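Local atomic coordinates of Lin2634 protein (Listeria innocua, PDB entry 3MZO), a protein that binds calcium ions through an HD-type metal site and is probably a phosphohydrolase related to the YfbR-like 5'-deoxynucleotidases. Residues Y163-A166 against L167-Y171; V56-R59 against A60-K64. All coordinates share one frame; numbering follows the deposited sequence. Where two conformers were deposited one is given.

Contact 1. Residues Y163-A166 against L167-Y171; sequences YSEA and LATIY
The phenol ring of Tyr-163 and the branched end of Leu-167, one helical turn on, lie side by side and point the same way. Leu-167 CD2 meets the ring obliquely at its hydroxyl end, 4.3 Å from Tyr-163 CE1, a loose apolar touch. Both side chains leave the helix with CG opposite the backbone N (chi1 176° for Tyr-163), which runs them in parallel. Tyr-163 OH is hydrogen-bonded to Thr-205, which ties down the far end of the ring.

The carboxylate of Glu-165 takes part on another flank of the helix. Its chain bends at chi2 (-78°) and brings OE2 2.8 Å from Thr-169 OG1, while the same hydroxyl lies 2.9 Å from Glu-165 O. Either oxygen could take the single hydroxyl proton. Glu-165 O also accepts from Thr-169 N, and the other carboxylate oxygen, OE1, forms a salt bridge with Lys-139. Ile-170 lays CG1 3.4 Å from Ala-166 O, the carbonyl that receives its own N-H.

These are i to i+4 contacts within helix 158-172. Tyr-163, Leu-167 and Ile-170 turn inward against Leu-143 and Val-140 of helix 129-151 and Leu-187 and Val-179 of helix 177-191, and helix 201-211 packs on Ser-164 and Leu-167, so the segment is wedged among three helices of the all-helical fold.

Contact 2. Residues V56-R59 against A60-K64; sequences VNWR and ALYEK
Asn-57 O receives the N-H of Leu-61 at 2.8 Å, an i to i+4 bond across the first turn of helix 58-67. The side chain of the same residue is the N-cap: Asn-57 OD1 accepts from Ala-60 N at 3.1 Å. That donor stands 57° out of the amide plane, above it rather than on a lone pair, and the amide rests against Ala-60 CB, 3.6 Å from Asn-57 CG.

Past the cap, two side chains share one face of the Trp-58 indole. Leu-61 CD1 lies over it near the rim, 4.0 Å from CZ3 of Trp-58, and Val-56 CG1 sits on the same face and touches Leu-61 CD1. Tyr-62 comes to the indole's edge instead: its CE2 is 3.4 Å from Trp-58 CE3, with the two six-membered rings inclined at 43°, neither stacked nor T-shaped. Tyr-62 OH is hydrogen-bonded to Gln-43.

On another flank Arg-59 runs out extended while Glu-63, with CG between its backbone N and carbonyl carbon (chi1 77°), passes close to Arg-59 O and is extended beyond CG. Their salt bridge is long, 3.8 Å from Arg-59 NE to Glu-63 OE1, and a water in the guanidinium plane closes the gap, accepting from NE and donating to OE1. Glu-63 OE2 is hydrogen-bonded to His-119.

Leu-61 packs on Ala-42 of helix 31-51 and on Ile-133 of helix 129-151, whereas Trp-58, Arg-59 and Tyr-62 face a second subunit: Trp-58 makes a cation-pi contact with Arg-59 of that subunit and Arg-59 with its Trp-58, Arg-59 NH1 forms a salt bridge with Glu-50 of that subunit, and Tyr-62 meets its counterpart Tyr-62 there.

In the fold
Contacts 1 and 2 are separate one-turn contacts, their centres 24 Å apart. Both rest on helix 129-151, which also supplies Asp-138 to the calcium site with His-34, His-68 and Asp-69, the H...HD...D signature of HD-domain proteins. Both are partly buried. Contact 1, in the later part of helix 158-172, has no exposed residue among those that touch, meets no other chain and is mostly apolar on its inward side, with a carboxylate-hydroxyl pair beside it. Contact 2 has one, Asn-57, and starts a helix, so a side-chain cap joins its aromatic and charged pairs, which serve a subunit interface. Helix 58-67 leads directly into His-68 and Asp-69.

Contact 1. Residues Y163-A166 against L167-Y171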
loop_
_atom_site.group_PDB
_atom_site.type_symbol
_atom_site.label_atom_id
_atom_site.label_comp_id
_atom_site.label_asym_id
_atom_site.label_seq_id
_atom_site.Cartn_x
_atom_site.Cartn_y
_atom_site.Cartn_z
ATOM N N TYR B 163 3.551 6.908 25.504
ATOM C CA TYR B 163 4.648 6.297 26.211
ATOM C C TYR B 163 4.547 6.627 27.714
ATOM O O TYR B 163 4.656 5.741 28.585
ATOM C CB TYR B 163 5.972 6.808 25.617
ATOM C CG TYR B 163 7.209 6.328 26.330
ATOM C CD1 TYR B 163 7.741 7.048 27.406
ATOM C CD2 TYR B 163 7.844 5.151 25.946
ATOM C CE1 TYR B 163 8.889 6.616 28.065
ATOM C CE2 TYR B 163 8.993 4.711 26.596
ATOM C CZ TYR B 163 9.504 5.441 27.661
ATOM O OH TYR B 163 10.637 5.003 28.307
ATOM N N SER B 164 4.292 7.900 28.003
ATOM C CA SER B 164 4.195 8.369 29.378
ATOM C C SER B 164 3.064 7.670 30.131
ATOM O O SER B 164 3.249 7.204 31.265
ATOM C CB SER B 164 4.024 9.882 29.381
ATOM O OG SER B 164 5.150 10.479 28.771
ATOM N N GLU B 165 1.908 7.569 29.482
ATOM C CA GLU B 165 0.745 6.929 30.071
ATOM C C GLU B 165 1.001 5.462 30.300
ATOM O O GLU B 165 0.644 4.937 31.357
ATOM C CB GLU B 165 -0.488 7.103 29.186
ATOM C CG GLU B 165 -1.815 6.509 29.754
ATOM C CD GLU B 165 -1.969 4.954 29.612
ATOM O OE1 GLU B 165 -1.470 4.335 28.626
ATOM O OE2 GLU B 165 -2.617 4.352 30.501
ATOM N N ALA B 166 1.602 4.806 29.306
ATOM C CA ALA B 166 1.878 3.385 29.379
ATOM C C ALA B 166 2.861 3.099 30.519
ATOM O O ALA B 166 2.569 2.272 31.382
ATOM C CB ALA B 166 2.384 2.850 28.005
ATOM N N LEU B 167 3.981 3.813 30.581
ATOM C CA LEU B 167 4.920 3.608 31.676
ATOM C C LEU B 167 4.305 3.920 33.061
ATOM O O LEU B 167 4.431 3.127 34.000
ATOM C CB LEU B 167 6.209 4.403 31.447
ATOM C CG LEU B 167 7.404 4.043 32.352
ATOM C CD1 LEU B 167 7.803 2.508 32.329
ATOM C CD2 LEU B 167 8.573 4.923 31.954
ATOM N N ALA B 168 3.608 5.044 33.172
ATOM C CA ALA B 168 2.891 5.387 34.401
ATOM C C ALA B 168 2.036 4.214 34.867
ATOM O O ALA B 168 2.114 3.801 36.016
ATOM C CB ALA B 168 2.018 6.624 34.182
ATOM N N THR B 169 1.233 3.664 33.968
ATOM C CA THR B 169 0.384 2.524 34.302
ATOM C C THR B 169 1.188 1.277 34.713
ATOM O O THR B 169 0.896 0.672 35.738
ATOM C CB THR B 169 -0.550 2.204 33.138
ATOM O OG1 THR B 169 -1.259 3.396 32.816
ATOM C CG2 THR B 169 -1.557 1.123 33.485
ATOM N N ILE B 170 2.216 0.910 33.948
ATOM C CA ILE B 170 3.086 -0.203 34.339
ATOM C C ILE B 170 3.594 -0.028 35.797
ATOM O O ILE B 170 3.650 -0.998 36.575
ATOM C CB ILE B 170 4.274 -0.366 33.328
ATOM C CG1 ILE B 170 3.749 -0.858 31.983
ATOM C CG2 ILE B 170 5.315 -1.346 33.846
ATOM C CD1 ILE B 170 4.740 -0.760 30.845
ATOM N N TYR B 171 3.944 1.201 36.179
ATOM C CA TYR B 171 4.420 1.469 37.549
ATOM C C TYR B 171 3.415 1.185 38.624
ATOM O O TYR B 171 3.813 0.901 39.741
ATOM C CB TYR B 171 4.852 2.914 37.737
ATOM C CG TYR B 171 6.310 3.076 37.588
ATOM C CD1 TYR B 171 7.182 2.662 38.600
ATOM C CD2 TYR B 171 6.840 3.621 36.424
ATOM C CE1 TYR B 171 8.551 2.798 38.461
ATOM C CE2 TYR B 171 8.202 3.766 36.266
ATOM C CZ TYR B 171 9.057 3.351 37.283
ATOM O OH TYR B 171 10.411 3.519 37.102
#

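Contact 2. Residues V56-R59 against A60-K64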
loop_
_atom_site.group_PDB
_atom_site.type_symbol
_atom_site.label_atom_id
_atom_site.label_comp_id
_atom_site.label_asym_id
_atom_site.label_seq_id
_atom_site.Cartn_x
_atom_site.Cartn_y
_atom_site.Cartn_z
ATOM N N VAL B 56 0.702 -20.071 38.310
ATOM C CA VAL B 56 0.121 -19.399 37.137
ATOM C C VAL B 56 -0.891 -20.343 36.500
ATOM O O VAL B 56 -0.582 -21.500 36.291
ATOM C CB VAL B 56 1.201 -19.051 36.116
ATOM C CG1 VAL B 56 0.572 -18.506 34.785
ATOM C CG2 VAL B 56 2.201 -18.040 36.736
ATOM N N ASN B 57 -2.087 -19.836 36.197
ATOM C CA ASN B 57 -3.076 -20.562 35.399
ATOM C C ASN B 57 -2.810 -20.254 33.924
ATOM O O ASN B 57 -3.223 -19.189 33.373
ATOM C CB ASN B 57 -4.496 -20.153 35.854
ATOM C CG ASN B 57 -5.608 -20.889 35.115
ATOM O OD1 ASN B 57 -5.447 -21.337 33.982
ATOM N ND2 ASN B 57 -6.759 -21.000 35.768
ATOM N N TRP B 58 -2.147 -21.187 33.245
ATOM C CA TRP B 58 -1.694 -20.886 31.888
ATOM C C TRP B 58 -2.818 -20.764 30.873
ATOM O O TRP B 58 -2.767 -19.904 29.971
ATOM C CB TRP B 58 -0.601 -21.865 31.437
ATOM C CG TRP B 58 0.694 -21.520 32.108
ATOM C CD1 TRP B 58 1.138 -21.981 33.335
ATOM C CD2 TRP B 58 1.697 -20.609 31.636
ATOM N NE1 TRP B 58 2.348 -21.405 33.638
ATOM C CE2 TRP B 58 2.722 -20.566 32.618
ATOM C CE3 TRP B 58 1.837 -19.819 30.480
ATOM C CZ2 TRP B 58 3.873 -19.786 32.467
ATOM C CZ3 TRP B 58 2.997 -19.032 30.337
ATOM C CH2 TRP B 58 3.988 -19.020 31.327
ATOM N N ARG B 59 -3.830 -21.602 31.000
ATOM C CA ARG B 59 -4.973 -21.468 30.130
ATOM C C ARG B 59 -5.540 -20.068 30.261
ATOM O O ARG B 59 -5.852 -19.459 29.252
ATOM C CB ARG B 59 -6.055 -22.500 30.454
ATOM C CG ARG B 59 -7.185 -22.488 29.447
ATOM C CD ARG B 59 -8.250 -23.524 29.801
ATOM N NE ARG B 59 -9.215 -23.620 28.728
ATOM C CZ ARG B 59 -10.160 -24.552 28.629
ATOM N NH1 ARG B 59 -10.258 -25.504 29.545
ATOM N NH2 ARG B 59 -10.991 -24.551 27.589
ATOM N N ALA B 60 -5.640 -19.557 31.497
ATOM C CA ALA B 60 -6.196 -18.230 31.741
ATOM C C ALA B 60 -5.272 -17.148 31.196
ATOM O O ALA B 60 -5.726 -16.205 30.583
ATOM C CB ALA B 60 -6.500 -17.995 33.260
ATOM N N LEU B 61 -3.964 -17.308 31.381
ATOM C CA LEU B 61 -3.018 -16.316 30.904
ATOM C C LEU B 61 -3.109 -16.169 29.403
ATOM O O LEU B 61 -3.240 -15.058 28.900
ATOM C CB LEU B 61 -1.591 -16.683 31.328
ATOM C CG LEU B 61 -0.428 -15.797 30.884
ATOM C CD1 LEU B 61 0.756 -16.039 31.810
ATOM C CD2 LEU B 61 -0.039 -16.080 29.439
ATOM N N TYR B 62 -3.032 -17.282 28.700
ATOM C CA TYR B 62 -3.043 -17.267 27.240
ATOM C C TYR B 62 -4.371 -16.827 26.663
ATOM O O TYR B 62 -4.400 -16.041 25.709
ATOM C CB TYR B 62 -2.708 -18.648 26.679
ATOM C CG TYR B 62 -1.233 -18.984 26.666
ATOM C CD1 TYR B 62 -0.314 -18.258 25.889
ATOM C CD2 TYR B 62 -0.764 -20.067 27.373
ATOM C CE1 TYR B 62 1.055 -18.618 25.866
ATOM C CE2 TYR B 62 0.567 -20.428 27.358
ATOM C CZ TYR B 62 1.474 -19.722 26.628
ATOM O OH TYR B 62 2.774 -20.171 26.657
ATOM N N GLU B 63 -5.457 -17.370 27.186
ATOM C CA GLU B 63 -6.767 -17.027 26.668
ATOM C C GLU B 63 -7.103 -15.530 26.850
ATOM O O GLU B 63 -7.698 -14.937 25.969
ATOM C CB GLU B 63 -7.868 -17.959 27.209
ATOM C CG GLU B 63 -8.310 -17.694 28.579
ATOM C CD GLU B 63 -9.193 -18.818 29.169
ATOM O OE1 GLU B 63 -9.480 -19.852 28.493
ATOM O OE2 GLU B 63 -9.607 -18.627 30.326
ATOM N N LYS B 64 -6.694 -14.925 27.957
ATOM C CA LYS B 64 -6.900 -13.494 28.147
ATOM C C LYS B 64 -6.094 -12.675 27.137
ATOM O O LYS B 64 -6.646 -11.777 26.484
ATOM C CB LYS B 64 -6.524 -13.069 29.580
ATOM C CG LYS B 64 -7.502 -13.505 30.643
ATOM C CD LYS B 64 -6.889 -13.371 32.061
ATOM C CE LYS B 64 -7.916 -13.686 33.159
ATOM N NZ LYS B 64 -9.031 -12.732 33.143
HETATM O O HOH W 1 -8.986 -21.669 26.475
#